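Long-range contacts in Phosphoglucomutase/phosphomannomutase family protein (Burkholderia thailandensis, PDB 3UW2), which probably catalyses intramolecular phosphate transfer on sugar phosphates, as a magnesium-dependent member of the phosphohexose mutase family that here holds a zinc ion: residues V65-D70 with V91-V96; L112-G117 with S171-D176; E77-L82 with I125-S130; T101-F106 with D179-R184. All coordinates share one frame; numbering follows the deposited sequence.

How the contacts relate
Contacts 1, 2 and 3 share one mixed sheet of domain I, in which strands 124-127, 64-69, 92-98 and 172-174 run side by side. Contact 1 pairs the middle two, contact 2 sets a hairpin against the end of 172-174, and contact 3 lays helix 75-88 on 124-127. The centre of contact 1 is about 10 Å from that of contact 2 and about 9 Å from that of contact 3; Asp95 OD2 meets Tyr172 OH at 2.6 Å. Contact 4 joins domain I to helix 178-186, which falls in the sequence range assigned to domain II. Zinc, bound by Asp264, Asp266 and Asp268, lies about 12 Å from the side chain of Val103 and about 13 Å from that of Val127.

Contact 1: V65-D70 with V91-V96. With EDO (1,2-ethanediol), chain C.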
loop_
_atom_site.group_PDB
_atom_site.type_symbol
_atom_site.label_atom_id
_atom_site.label_comp_id
_atom_site.label_asym_id
_atom_site.label_seq_id
_atom_site.Cartn_x
_atom_site.Cartn_y
_atom_site.Cartn_z
ATOM N N VAL A 65 -19.877 -10.365 -4.333
ATOM C CA VAL A 65 -18.512 -9.937 -4.332
ATOM C C VAL A 65 -18.321 -8.981 -5.512
ATOM O O VAL A 65 -18.743 -9.283 -6.665
ATOM C CB VAL A 65 -17.543 -11.140 -4.526
ATOM C CG1 VAL A 65 -16.108 -10.607 -4.606
ATOM C CG2 VAL A 65 -17.600 -12.075 -3.302
ATOM N N VAL A 66 -17.664 -7.851 -5.253
ATOM C CA VAL A 66 -17.220 -6.954 -6.314
ATOM C C VAL A 66 -15.921 -7.502 -6.915
ATOM O O VAL A 66 -15.014 -7.946 -6.155
ATOM C CB VAL A 66 -16.883 -5.578 -5.672
ATOM C CG1 VAL A 66 -16.185 -4.618 -6.644
ATOM C CG2 VAL A 66 -18.151 -4.922 -5.197
ATOM N N VAL A 67 -15.766 -7.447 -8.245
ATOM C CA VAL A 67 -14.454 -7.791 -8.831
ATOM C C VAL A 67 -13.927 -6.626 -9.678
ATOM O O VAL A 67 -14.698 -5.849 -10.156
ATOM C CB VAL A 67 -14.463 -9.074 -9.704
ATOM C CG1 VAL A 67 -14.884 -10.278 -8.878
ATOM C CG2 VAL A 67 -15.362 -8.896 -10.921
ATOM N N ALA A 68 -12.599 -6.483 -9.801
ATOM C CA ALA A 68 -12.011 -5.406 -10.562
ATOM C C ALA A 68 -10.651 -5.925 -11.033
ATOM O O ALA A 68 -10.166 -6.962 -10.534
ATOM C CB ALA A 68 -11.831 -4.147 -9.653
ATOM N N ARG A 69 -10.056 -5.202 -11.972
ATOM C CA ARG A 69 -8.737 -5.581 -12.472
ATOM C C ARG A 69 -7.886 -4.357 -12.734
ATOM O O ARG A 69 -8.426 -3.242 -12.944
ATOM C CB ARG A 69 -8.897 -6.460 -13.752
ATOM C CG ARG A 69 -9.597 -5.710 -14.898
ATOM C CD ARG A 69 -9.458 -6.560 -16.174
ATOM N NE ARG A 69 -10.041 -5.904 -17.328
ATOM C CZ ARG A 69 -9.412 -5.086 -18.193
ATOM N NH1 ARG A 69 -8.093 -4.717 -18.089
ATOM N NH2 ARG A 69 -10.134 -4.629 -19.202
ATOM N N ASP A 70 -6.549 -4.541 -12.771
ATOM C CA ASP A 70 -5.706 -3.451 -13.233
ATOM C C ASP A 70 -5.535 -3.561 -14.757
ATOM O O ASP A 70 -6.334 -4.232 -15.394
ATOM C CB ASP A 70 -4.347 -3.461 -12.527
ATOM C CG ASP A 70 -3.507 -4.680 -12.846
ATOM O OD1 ASP A 70 -3.849 -5.497 -13.773
ATOM O OD2 ASP A 70 -2.375 -4.778 -12.232
ATOM N N VAL A 91 -22.407 -17.127 -5.529
ATOM C CA VAL A 91 -22.204 -15.731 -5.134
ATOM C C VAL A 91 -22.478 -14.794 -6.332
ATOM O O VAL A 91 -22.019 -15.055 -7.402
ATOM C CB VAL A 91 -20.753 -15.616 -4.583
ATOM C CG1 VAL A 91 -20.279 -14.194 -4.525
ATOM C CG2 VAL A 91 -20.727 -16.267 -3.185
ATOM N N ASP A 92 -23.297 -13.751 -6.167
ATOM C CA ASP A 92 -23.459 -12.760 -7.226
ATOM C C ASP A 92 -22.195 -11.922 -7.446
ATOM O O ASP A 92 -21.523 -11.576 -6.475
ATOM C CB ASP A 92 -24.610 -11.843 -6.879
ATOM C CG ASP A 92 -25.933 -12.604 -6.758
ATOM O OD1 ASP A 92 -26.056 -13.767 -7.258
ATOM O OD2 ASP A 92 -26.818 -12.045 -6.118
ATOM N N VAL A 93 -21.891 -11.556 -8.701
ATOM C CA VAL A 93 -20.664 -10.796 -8.998
ATOM C C VAL A 93 -21.079 -9.433 -9.532
ATOM O O VAL A 93 -21.963 -9.332 -10.378
ATOM C CB VAL A 93 -19.773 -11.508 -10.049
ATOM C CG1 VAL A 93 -18.614 -10.583 -10.542
ATOM C CG2 VAL A 93 -19.225 -12.792 -9.420
ATOM N N VAL A 94 -20.467 -8.393 -8.976
ATOM C CA VAL A 94 -20.528 -7.029 -9.499
ATOM C C VAL A 94 -19.160 -6.661 -10.041
ATOM O O VAL A 94 -18.165 -6.565 -9.290
ATOM C CB VAL A 94 -20.961 -6.037 -8.419
ATOM C CG1 VAL A 94 -20.994 -4.612 -8.993
ATOM C CG2 VAL A 94 -22.336 -6.458 -7.914
ATOM N N ASP A 95 -19.106 -6.502 -11.353
ATOM C CA ASP A 95 -17.847 -6.284 -12.031
ATOM C C ASP A 95 -17.659 -4.777 -12.285
ATOM O O ASP A 95 -18.389 -4.201 -13.067
ATOM C CB ASP A 95 -17.812 -7.117 -13.336
ATOM C CG ASP A 95 -16.457 -7.111 -13.989
ATOM O OD1 ASP A 95 -15.586 -6.264 -13.642
ATOM O OD2 ASP A 95 -16.261 -7.954 -14.887
ATOM N N VAL A 96 -16.711 -4.143 -11.587
ATOM C CA VAL A 96 -16.535 -2.706 -11.767
ATOM C C VAL A 96 -15.474 -2.388 -12.843
ATOM O O VAL A 96 -15.097 -1.202 -13.005
ATOM C CB VAL A 96 -16.264 -1.961 -10.416
ATOM C CG1 VAL A 96 -17.479 -2.134 -9.449
ATOM C CG2 VAL A 96 -14.988 -2.454 -9.745
HETATM C C1 EDO C . -6.427 -4.405 -20.978
HETATM O O1 EDO C . -6.587 -3.234 -20.139
HETATM C C2 EDO C . -4.989 -4.921 -21.060
HETATM O O2 EDO C . -4.151 -3.778 -20.874
#
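Val65, Val66 and Val67 pair with Val93, Val94 and Asp95 as neighbouring parallel strands of the domain I sheet, the two strands of a beta-alpha-beta unit whose helix is 75-88. Four backbone bonds alternate along the seam; the shortest, Val67 N to Val94 O, measures 2.8 Å. Packing is tight on both faces. On one, Val67 CG2 is wedged between Val93 CG1 and Asp95 CG, 3.7 Å from each; with chi1 at -60° this methyl stands between backbone N and carbonyl carbon, which turns it to the neighbouring strand. The buried Asp95 carboxylate is satisfied by Tyr172 OH and Gly97 N. Helix 75-88 covers this face. On the other, Val66 CG1 meets Val96 CG1 at 4.0 Å, and helix 101-107 lies over both. Ala68 CB touches Val96 CG2 at 3.6 Å. Beyond Ala68 the side-chain contact ends, though Arg69 still pairs through its backbone with Gly97. Partly exposed, Arg69 extends outward; its NH1 bonds to Asp70 O at 3.3 Å and, at the guanidinium edge, to O1 of an ethanediol, 2.9 Å away, probably from crystallisation. Cohesion therefore comes from backbone bonding and branched methyls, while the polar ends of Asp95 and Arg69 are not bonded to the opposite segment.

Contact 2: L112-G117 with S171-D176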
loop_
_atom_site.group_PDB
_atom_site.type_symbol
_atom_site.label_atom_id
_atom_site.label_comp_id
_atom_site.label_asym_id
_atom_site.label_seq_id
_atom_site.Cartn_x
_atom_site.Cartn_y
_atom_site.Cartn_z
ATOM N N LEU A 112 -24.324 0.786 -3.969
ATOM C CA LEU A 112 -24.050 0.786 -5.402
ATOM C C LEU A 112 -25.373 0.921 -6.052
ATOM O O LEU A 112 -26.274 0.131 -5.748
ATOM C CB LEU A 112 -23.464 -0.564 -5.831
ATOM C CG LEU A 112 -22.110 -0.789 -5.163
ATOM C CD1 LEU A 112 -21.549 -2.183 -5.418
ATOM C CD2 LEU A 112 -21.135 0.290 -5.627
ATOM N N ALA A 113 -25.481 1.855 -6.992
ATOM C CA ALA A 113 -26.786 2.126 -7.651
ATOM C C ALA A 113 -26.955 1.185 -8.831
ATOM O O ALA A 113 -26.979 1.631 -9.967
ATOM C CB ALA A 113 -26.855 3.573 -8.100
ATOM N N LEU A 114 -27.026 -0.114 -8.544
ATOM C CA LEU A 114 -27.240 -1.160 -9.550
ATOM C C LEU A 114 -28.629 -1.095 -10.248
ATOM O O LEU A 114 -29.560 -0.523 -9.716
ATOM C CB LEU A 114 -27.045 -2.532 -8.912
ATOM C CG LEU A 114 -25.711 -2.813 -8.214
ATOM C CD1 LEU A 114 -25.737 -4.240 -7.719
ATOM C CD2 LEU A 114 -24.446 -2.494 -9.049
ATOM N N SER A 115 -28.758 -1.694 -11.435
ATOM C CA SER A 115 -29.955 -1.491 -12.244
ATOM C C SER A 115 -31.162 -2.171 -11.608
ATOM O O SER A 115 -32.292 -1.731 -11.789
ATOM C CB SER A 115 -29.724 -1.942 -13.687
ATOM O OG SER A 115 -29.813 -3.352 -13.793
ATOM N N GLY A 116 -30.916 -3.219 -10.829
ATOM C CA GLY A 116 -31.984 -3.819 -10.029
ATOM C C GLY A 116 -32.233 -3.158 -8.669
ATOM O O GLY A 116 -32.931 -3.722 -7.821
ATOM N N GLY A 117 -31.652 -1.976 -8.445
ATOM C CA GLY A 117 -31.781 -1.285 -7.163
ATOM C C GLY A 117 -30.495 -1.205 -6.353
ATOM O O GLY A 117 -29.530 -1.944 -6.596
ATOM N N SER A 171 -25.508 -14.446 -10.041
ATOM C CA SER A 171 -25.717 -13.560 -11.192
ATOM C C SER A 171 -24.428 -12.759 -11.496
ATOM O O SER A 171 -23.439 -12.872 -10.769
ATOM C CB SER A 171 -26.872 -12.594 -10.865
ATOM O OG SER A 171 -26.473 -11.737 -9.777
ATOM N N TYR A 172 -24.443 -11.984 -12.591
ATOM C CA TYR A 172 -23.278 -11.168 -12.993
ATOM C C TYR A 172 -23.817 -9.866 -13.491
ATOM O O TYR A 172 -24.800 -9.854 -14.230
ATOM C CB TYR A 172 -22.522 -11.838 -14.149
ATOM C CG TYR A 172 -21.400 -10.994 -14.747
ATOM C CD1 TYR A 172 -20.143 -10.922 -14.085
ATOM C CD2 TYR A 172 -21.551 -10.338 -15.995
ATOM C CE1 TYR A 172 -19.063 -10.182 -14.599
ATOM C CE2 TYR A 172 -20.491 -9.592 -16.534
ATOM C CZ TYR A 172 -19.253 -9.549 -15.855
ATOM O OH TYR A 172 -18.209 -8.807 -16.324
ATOM N N GLU A 173 -23.164 -8.770 -13.126
ATOM C CA GLU A 173 -23.580 -7.459 -13.606
ATOM C C GLU A 173 -22.343 -6.612 -13.698
ATOM O O GLU A 173 -21.503 -6.673 -12.817
ATOM C CB GLU A 173 -24.499 -6.789 -12.583
ATOM C CG GLU A 173 -24.985 -5.408 -13.038
ATOM C CD GLU A 173 -26.079 -4.821 -12.140
ATOM O OE1 GLU A 173 -26.495 -5.491 -11.160
ATOM O OE2 GLU A 173 -26.545 -3.687 -12.446
ATOM N N GLN A 174 -22.249 -5.800 -14.745
ATOM C CA GLN A 174 -21.184 -4.775 -14.863
ATOM C C GLN A 174 -21.653 -3.421 -14.358
ATOM O O GLN A 174 -22.798 -3.033 -14.581
ATOM C CB GLN A 174 -20.668 -4.708 -16.302
ATOM C CG GLN A 174 -19.863 -5.976 -16.646
ATOM C CD GLN A 174 -19.447 -5.989 -18.109
ATOM O OE1 GLN A 174 -20.063 -5.330 -18.908
ATOM N NE2 GLN A 174 -18.444 -6.783 -18.460
ATOM N N TYR A 175 -20.791 -2.740 -13.601
ATOM C CA TYR A 175 -21.173 -1.494 -12.985
ATOM C C TYR A 175 -20.001 -0.535 -12.987
ATOM O O TYR A 175 -18.897 -0.885 -12.537
ATOM C CB TYR A 175 -21.660 -1.711 -11.528
ATOM C CG TYR A 175 -22.119 -0.426 -10.893
ATOM C CD1 TYR A 175 -23.331 0.189 -11.295
ATOM C CD2 TYR A 175 -21.319 0.233 -9.932
ATOM C CE1 TYR A 175 -23.741 1.398 -10.721
ATOM C CE2 TYR A 175 -21.723 1.432 -9.345
ATOM C CZ TYR A 175 -22.935 2.017 -9.741
ATOM O OH TYR A 175 -23.343 3.206 -9.175
ATOM N N ASP A 176 -20.226 0.672 -13.507
ATOM C CA ASP A 176 -19.141 1.639 -13.489
ATOM C C ASP A 176 -19.298 2.540 -12.263
ATOM O O ASP A 176 -20.222 3.318 -12.156
ATOM C CB ASP A 176 -19.049 2.424 -14.826
ATOM C CG ASP A 176 -17.798 3.357 -14.906
ATOM O OD1 ASP A 176 -16.995 3.503 -13.986
ATOM O OD2 ASP A 176 -17.633 3.975 -15.940
HETATM O O HOH W 1 -28.981 -5.122 -10.291
#
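Leu114 lays its CD2 methyl over one face of the Tyr175 ring, 4.0 Å from the centroid and 30° off the ring normal, a CH-pi contact displaced towards CG and CD1. Leu112 approaches the same ring obliquely, its CD2 coming to 3.9 Å from Tyr175 CE2. The ring lies alongside the backbone of Ala113, where CE1 nears the carbonyl oxygen and OH takes a weak bond from Ala113 N at 3.3 Å; that hydroxyl is also bonded to Gln180. Ala113 is the centre of an inverse gamma turn, and Leu114 to Gly117 form a type I beta turn; the segment 112-117 supplies the first strand, weakly bonded, and the turn of a small hairpin, 112-114 with 117-119, set against the end of strand 172-174 of the domain I sheet. Glu173 reaches that turn with its chain fully extended, CG anti to the backbone N (chi1 -179°). Its carboxylate divides the work between two oxygens. OE2 receives the N-H of Ser115 at 3.1 Å through its syn lone pair, almost dead straight at 176°. OE1 lies 3.7 Å from Leu114 CD1 and accepts from a water at 2.7 Å, which in turn accepts from Gly116 N at 2.8 Å, so that the carboxylate holds two successive N-H groups of the turn, one directly and one through water.

Contact 3: E77-L82 with I125-S130; sequences ELVGAL and IVVTGS. With EDO (1,2-ethanediol), chain D.
Leu82, Ile125 and Val127 meet through aliphatic carbons; no ring, amide or carboxylate offers a face or an edge to this contact. The CD2 methyl of Leu82 is the pivot, 3.6 Å from Ile125 CG2 and 3.8 Å from Val127 CG2. Leu82 CG stands anti to its own N (chi1 173°), which carries the branch to the strand, where the side chains of Leu82 and Val127 run antiparallel alongside one another. Val127 CG2 also meets Val79 CB at 4.0 Å, while its other methyl, CG1, lies 4.0 Å from Leu78 CB. One turn of helix 75-88 thus packs on strand 124-127 as part of one helical layer of the alpha/beta/alpha domain I, with axes 9.1 Å apart and the directions 151° from one another. Helix 43-59 closes in beside it, touching Leu78 and Ile125. Away from the strand, the carbonyl oxygen of Gly80 accepts a bond from an ethanediol, probably a crystallisation additive. Past Val127 the chain leaves the sheet in an ST turn, Ser130 N bonding Thr128 OG1 at 2.9 Å, with Asp70 bonded to the same hydroxyl. Ser130 OG is covalently linked to phosphate, consistent with the active-site phosphoserine of phosphohexose mutases.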
loop_
_atom_site.group_PDB
_atom_site.type_symbol
_atom_site.label_atom_id
_atom_site.label_comp_id
_atom_site.label_asym_id
_atom_site.label_seq_id
_atom_site.Cartn_x
_atom_site.Cartn_y
_atom_site.Cartn_z
ATOM N N GLU A 77 -8.830 -11.911 -18.983
ATOM C CA GLU A 77 -9.125 -13.377 -18.971
ATOM C C GLU A 77 -9.278 -13.845 -17.493
ATOM O O GLU A 77 -10.163 -14.643 -17.152
ATOM C CB GLU A 77 -7.978 -14.158 -19.620
ATOM C CG GLU A 77 -8.228 -15.687 -19.643
ATOM C CD GLU A 77 -7.100 -16.487 -20.300
ATOM O OE1 GLU A 77 -6.077 -15.877 -20.678
ATOM O OE2 GLU A 77 -7.232 -17.740 -20.459
ATOM N N LEU A 78 -8.320 -13.454 -16.653
ATOM C CA LEU A 78 -8.344 -13.925 -15.238
ATOM C C LEU A 78 -9.560 -13.399 -14.466
ATOM O O LEU A 78 -10.180 -14.177 -13.699
ATOM C CB LEU A 78 -7.093 -13.466 -14.492
ATOM C CG LEU A 78 -5.818 -14.104 -15.022
ATOM C CD1 LEU A 78 -4.640 -13.593 -14.205
ATOM C CD2 LEU A 78 -5.880 -15.597 -14.938
ATOM N N VAL A 79 -9.935 -12.104 -14.657
ATOM C CA VAL A 79 -11.110 -11.587 -13.920
ATOM C C VAL A 79 -12.367 -12.290 -14.416
ATOM O O VAL A 79 -13.272 -12.574 -13.646
ATOM C CB VAL A 79 -11.307 -10.023 -13.981
ATOM C CG1 VAL A 79 -11.946 -9.531 -15.277
ATOM C CG2 VAL A 79 -12.226 -9.528 -12.872
ATOM N N GLY A 80 -12.446 -12.595 -15.698
ATOM C CA GLY A 80 -13.606 -13.423 -16.171
ATOM C C GLY A 80 -13.627 -14.836 -15.529
ATOM O O GLY A 80 -14.685 -15.307 -15.144
ATOM N N ALA A 81 -12.479 -15.527 -15.395
ATOM C CA ALA A 81 -12.429 -16.863 -14.827
ATOM C C ALA A 81 -12.777 -16.791 -13.343
ATOM O O ALA A 81 -13.440 -17.662 -12.759
ATOM C CB ALA A 81 -11.005 -17.490 -15.019
ATOM N N LEU A 82 -12.343 -15.708 -12.733
ATOM C CA LEU A 82 -12.539 -15.513 -11.287
ATOM C C LEU A 82 -14.020 -15.371 -11.067
ATOM O O LEU A 82 -14.574 -16.023 -10.168
ATOM C CB LEU A 82 -11.793 -14.251 -10.801
ATOM C CG LEU A 82 -12.044 -13.841 -9.330
ATOM C CD1 LEU A 82 -11.338 -14.821 -8.415
ATOM C CD2 LEU A 82 -11.569 -12.409 -9.067
ATOM N N ILE A 125 -12.571 -8.578 -4.840
ATOM C CA ILE A 125 -11.280 -9.134 -5.200
ATOM C C ILE A 125 -10.780 -8.280 -6.372
ATOM O O ILE A 125 -11.503 -8.054 -7.319
ATOM C CB ILE A 125 -11.404 -10.593 -5.661
ATOM C CG1 ILE A 125 -11.955 -11.453 -4.530
ATOM C CG2 ILE A 125 -10.037 -11.109 -6.105
ATOM C CD1 ILE A 125 -12.377 -12.851 -5.016
ATOM N N VAL A 126 -9.561 -7.790 -6.282
ATOM C CA VAL A 126 -9.004 -7.016 -7.355
ATOM C C VAL A 126 -7.953 -7.902 -8.006
ATOM O O VAL A 126 -7.055 -8.438 -7.320
ATOM C CB VAL A 126 -8.442 -5.642 -6.879
ATOM C CG1 VAL A 126 -7.953 -4.840 -8.118
ATOM C CG2 VAL A 126 -9.545 -4.807 -6.149
ATOM N N VAL A 127 -8.064 -8.105 -9.331
ATOM C CA VAL A 127 -6.984 -8.910 -9.988
ATOM C C VAL A 127 -5.857 -7.942 -10.390
ATOM O O VAL A 127 -6.046 -7.121 -11.322
ATOM C CB VAL A 127 -7.590 -9.560 -11.269
ATOM C CG1 VAL A 127 -6.561 -10.467 -11.963
ATOM C CG2 VAL A 127 -8.868 -10.365 -10.890
ATOM N N THR A 128 -4.665 -8.022 -9.757
ATOM C CA THR A 128 -3.688 -7.059 -10.033
ATOM C C THR A 128 -2.334 -7.684 -9.623
ATOM O O THR A 128 -2.262 -8.524 -8.706
ATOM C CB THR A 128 -3.885 -5.723 -9.254
ATOM O OG1 THR A 128 -2.717 -4.898 -9.464
ATOM C CG2 THR A 128 -3.978 -6.013 -7.779
ATOM N N GLY A 129 -1.336 -7.329 -10.403
ATOM C CA GLY A 129 0.075 -7.655 -10.153
ATOM C C GLY A 129 0.841 -6.476 -9.604
ATOM O O GLY A 129 2.087 -6.551 -9.422
ATOM N N SER A 130 0.126 -5.392 -9.323
ATOM C CA SER A 130 0.663 -4.257 -8.558
ATOM C C SER A 130 1.913 -3.616 -9.246
ATOM O O SER A 130 1.798 -3.160 -10.394
ATOM C CB SER A 130 0.839 -4.719 -7.068
ATOM O OG SER A 130 1.726 -3.919 -6.319
HETATM C C1 EDO D . -19.001 -13.658 -16.401
HETATM O O1 EDO D . -19.079 -14.608 -15.270
HETATM C C2 EDO D . -17.650 -12.887 -16.438
HETATM O O2 EDO D . -16.702 -13.833 -16.983
#

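Contact 4: T101-F106 with D179-R184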
loop_
_atom_site.group_PDB
_atom_site.type_symbol
_atom_site.label_atom_id
_atom_site.label_comp_id
_atom_site.label_asym_id
_atom_site.label_seq_id
_atom_site.Cartn_x
_atom_site.Cartn_y
_atom_site.Cartn_z
ATOM N N THR A 101 -6.919 -0.338 -7.740
ATOM C CA THR A 101 -7.263 -1.152 -6.566
ATOM C C THR A 101 -8.131 -0.445 -5.491
ATOM O O THR A 101 -9.194 -0.979 -5.138
ATOM C CB THR A 101 -5.940 -1.696 -5.939
ATOM O OG1 THR A 101 -5.476 -2.737 -6.802
ATOM C CG2 THR A 101 -6.150 -2.332 -4.579
ATOM N N PRO A 102 -7.786 0.797 -5.065
ATOM C CA PRO A 102 -8.608 1.397 -4.037
ATOM C C PRO A 102 -9.982 1.725 -4.593
ATOM O O PRO A 102 -10.889 1.949 -3.811
ATOM C CB PRO A 102 -7.876 2.712 -3.659
ATOM C CG PRO A 102 -7.005 2.960 -4.805
ATOM C CD PRO A 102 -6.679 1.678 -5.475
ATOM N N VAL A 103 -10.153 1.773 -5.917
ATOM C CA VAL A 103 -11.534 1.986 -6.453
ATOM C C VAL A 103 -12.418 0.716 -6.234
ATOM O O VAL A 103 -13.616 0.806 -5.962
ATOM C CB VAL A 103 -11.516 2.452 -7.962
ATOM C CG1 VAL A 103 -12.957 2.618 -8.520
ATOM C CG2 VAL A 103 -10.779 3.791 -8.023
ATOM N N GLY A 104 -11.833 -0.465 -6.391
ATOM C CA GLY A 104 -12.497 -1.728 -6.017
ATOM C C GLY A 104 -12.820 -1.702 -4.492
ATOM O O GLY A 104 -13.968 -2.033 -4.088
ATOM N N TYR A 105 -11.888 -1.223 -3.654
ATOM C CA TYR A 105 -12.160 -1.095 -2.201
ATOM C C TYR A 105 -13.329 -0.135 -1.989
ATOM O O TYR A 105 -14.218 -0.367 -1.164
ATOM C CB TYR A 105 -10.962 -0.530 -1.432
ATOM C CG TYR A 105 -9.723 -1.389 -1.439
ATOM C CD1 TYR A 105 -9.752 -2.778 -1.721
ATOM C CD2 TYR A 105 -8.478 -0.799 -1.154
ATOM C CE1 TYR A 105 -8.519 -3.548 -1.677
ATOM C CE2 TYR A 105 -7.328 -1.548 -1.080
ATOM C CZ TYR A 105 -7.332 -2.909 -1.358
ATOM O OH TYR A 105 -6.048 -3.578 -1.327
ATOM N N PHE A 106 -13.347 0.937 -2.784
ATOM C CA PHE A 106 -14.372 1.952 -2.601
ATOM C C PHE A 106 -15.735 1.320 -2.977
ATOM O O PHE A 106 -16.765 1.574 -2.290
ATOM C CB PHE A 106 -14.056 3.168 -3.471
ATOM C CG PHE A 106 -15.208 4.191 -3.557
ATOM C CD1 PHE A 106 -15.415 5.113 -2.540
ATOM C CD2 PHE A 106 -16.057 4.226 -4.653
ATOM C CE1 PHE A 106 -16.420 6.070 -2.626
ATOM C CE2 PHE A 106 -17.136 5.172 -4.723
ATOM C CZ PHE A 106 -17.299 6.086 -3.725
ATOM N N ASP A 179 -17.672 7.489 -11.592
ATOM C CA ASP A 179 -18.315 8.774 -11.375
ATOM C C ASP A 179 -18.618 8.947 -9.883
ATOM O O ASP A 179 -18.390 10.036 -9.364
ATOM C CB ASP A 179 -19.657 8.876 -12.114
ATOM C CG ASP A 179 -19.497 9.017 -13.613
ATOM O OD1 ASP A 179 -18.370 9.199 -14.122
ATOM O OD2 ASP A 179 -20.536 8.927 -14.289
ATOM N N GLN A 180 -19.175 7.915 -9.220
ATOM C CA GLN A 180 -19.424 8.027 -7.761
ATOM C C GLN A 180 -18.096 8.312 -7.033
ATOM O O GLN A 180 -18.027 9.108 -6.115
ATOM C CB GLN A 180 -19.946 6.748 -7.136
ATOM C CG GLN A 180 -21.392 6.486 -7.365
ATOM C CD GLN A 180 -21.821 5.201 -6.718
ATOM O OE1 GLN A 180 -22.214 4.248 -7.395
ATOM N NE2 GLN A 180 -21.787 5.174 -5.404
ATOM N N TYR A 181 -17.058 7.618 -7.429
ATOM C CA TYR A 181 -15.746 7.826 -6.753
ATOM C C TYR A 181 -15.229 9.283 -6.897
ATOM O O TYR A 181 -14.920 9.985 -5.919
ATOM C CB TYR A 181 -14.779 6.864 -7.357
ATOM C CG TYR A 181 -13.353 6.935 -6.775
ATOM C CD1 TYR A 181 -13.027 6.313 -5.566
ATOM C CD2 TYR A 181 -12.351 7.563 -7.489
ATOM C CE1 TYR A 181 -11.674 6.373 -5.080
ATOM C CE2 TYR A 181 -11.052 7.647 -7.027
ATOM C CZ TYR A 181 -10.711 7.028 -5.814
ATOM O OH TYR A 181 -9.368 7.080 -5.367
ATOM N N VAL A 182 -15.116 9.739 -8.133
ATOM C CA VAL A 182 -14.631 11.090 -8.383
ATOM C C VAL A 182 -15.501 12.116 -7.671
ATOM O O VAL A 182 -14.965 13.012 -7.000
ATOM C CB VAL A 182 -14.537 11.408 -9.895
ATOM C CG1 VAL A 182 -14.095 12.871 -10.123
ATOM C CG2 VAL A 182 -13.542 10.411 -10.562
ATOM N N GLU A 183 -16.824 11.978 -7.785
ATOM C CA GLU A 183 -17.731 12.954 -7.180
ATOM C C GLU A 183 -17.637 12.930 -5.680
ATOM O O GLU A 183 -17.889 13.959 -5.005
ATOM C CB GLU A 183 -19.183 12.697 -7.594
ATOM C CG GLU A 183 -19.379 13.041 -9.057
ATOM C CD GLU A 183 -20.607 12.365 -9.654
ATOM O OE1 GLU A 183 -21.703 12.449 -9.038
ATOM O OE2 GLU A 183 -20.482 11.759 -10.746
ATOM N N ARG A 184 -17.271 11.757 -5.152
ATOM C CA ARG A 184 -17.220 11.646 -3.699
ATOM C C ARG A 184 -15.988 12.410 -3.210
ATOM O O ARG A 184 -16.058 13.104 -2.191
ATOM C CB ARG A 184 -17.291 10.176 -3.229
ATOM C CG ARG A 184 -16.834 9.932 -1.803
ATOM C CD ARG A 184 -17.752 10.562 -0.736
ATOM N NE ARG A 184 -17.285 10.221 0.610
ATOM C CZ ARG A 184 -16.285 10.853 1.241
ATOM N NH1 ARG A 184 -15.632 11.880 0.667
ATOM N NH2 ARG A 184 -15.912 10.455 2.445
#
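Phe106 and Tyr181 form the aromatic core of this crossing, a T-shaped pair in which Tyr181 presents its edge to the face of Phe106. Their centroids are 5.3 Å apart and the planes stand at 79°. The leading atom is Tyr181 CD1, 3.6 Å from Phe106 CG and offset towards the rim of the ring. Both side chains leave their helices with CG anti to the backbone N, and each points towards the other helix. A CH-pi contact adds to the stack: Val103 CG2 sits over the centre of one Tyr181 face, 3.8 Å from the centroid and only 7° off the normal. Tyr181 thus meets Val103 on a face and Phe106 at its edge. Helices 101-107 and 178-186 cross almost perpendicularly, at 93° with axes 10.7 Å apart, and connect the alpha/beta/alpha domain I to a helix that falls in the sequence range assigned to domain II. Aliphatic carbons also touch the Phe106 ring. Arg184 CG comes obliquely to within 4.0 Å of Phe106 CE1, and Gln180 CB lies equally far from Phe106 CE2. Phe106 CE2 also lies 3.6 Å from Tyr181 CA, so the ring rests on the helix backbone itself. Polar ends reach past this apolar patch. Tyr181 OH bonds to Asp363, and Arg184, bent at chi2, turns its guanidinium to Tyr359 OH and Arg357 O, residues within the domain III range. At the start of helix 101-107, Thr101 OG1 bonds to the zinc ligand Asp266.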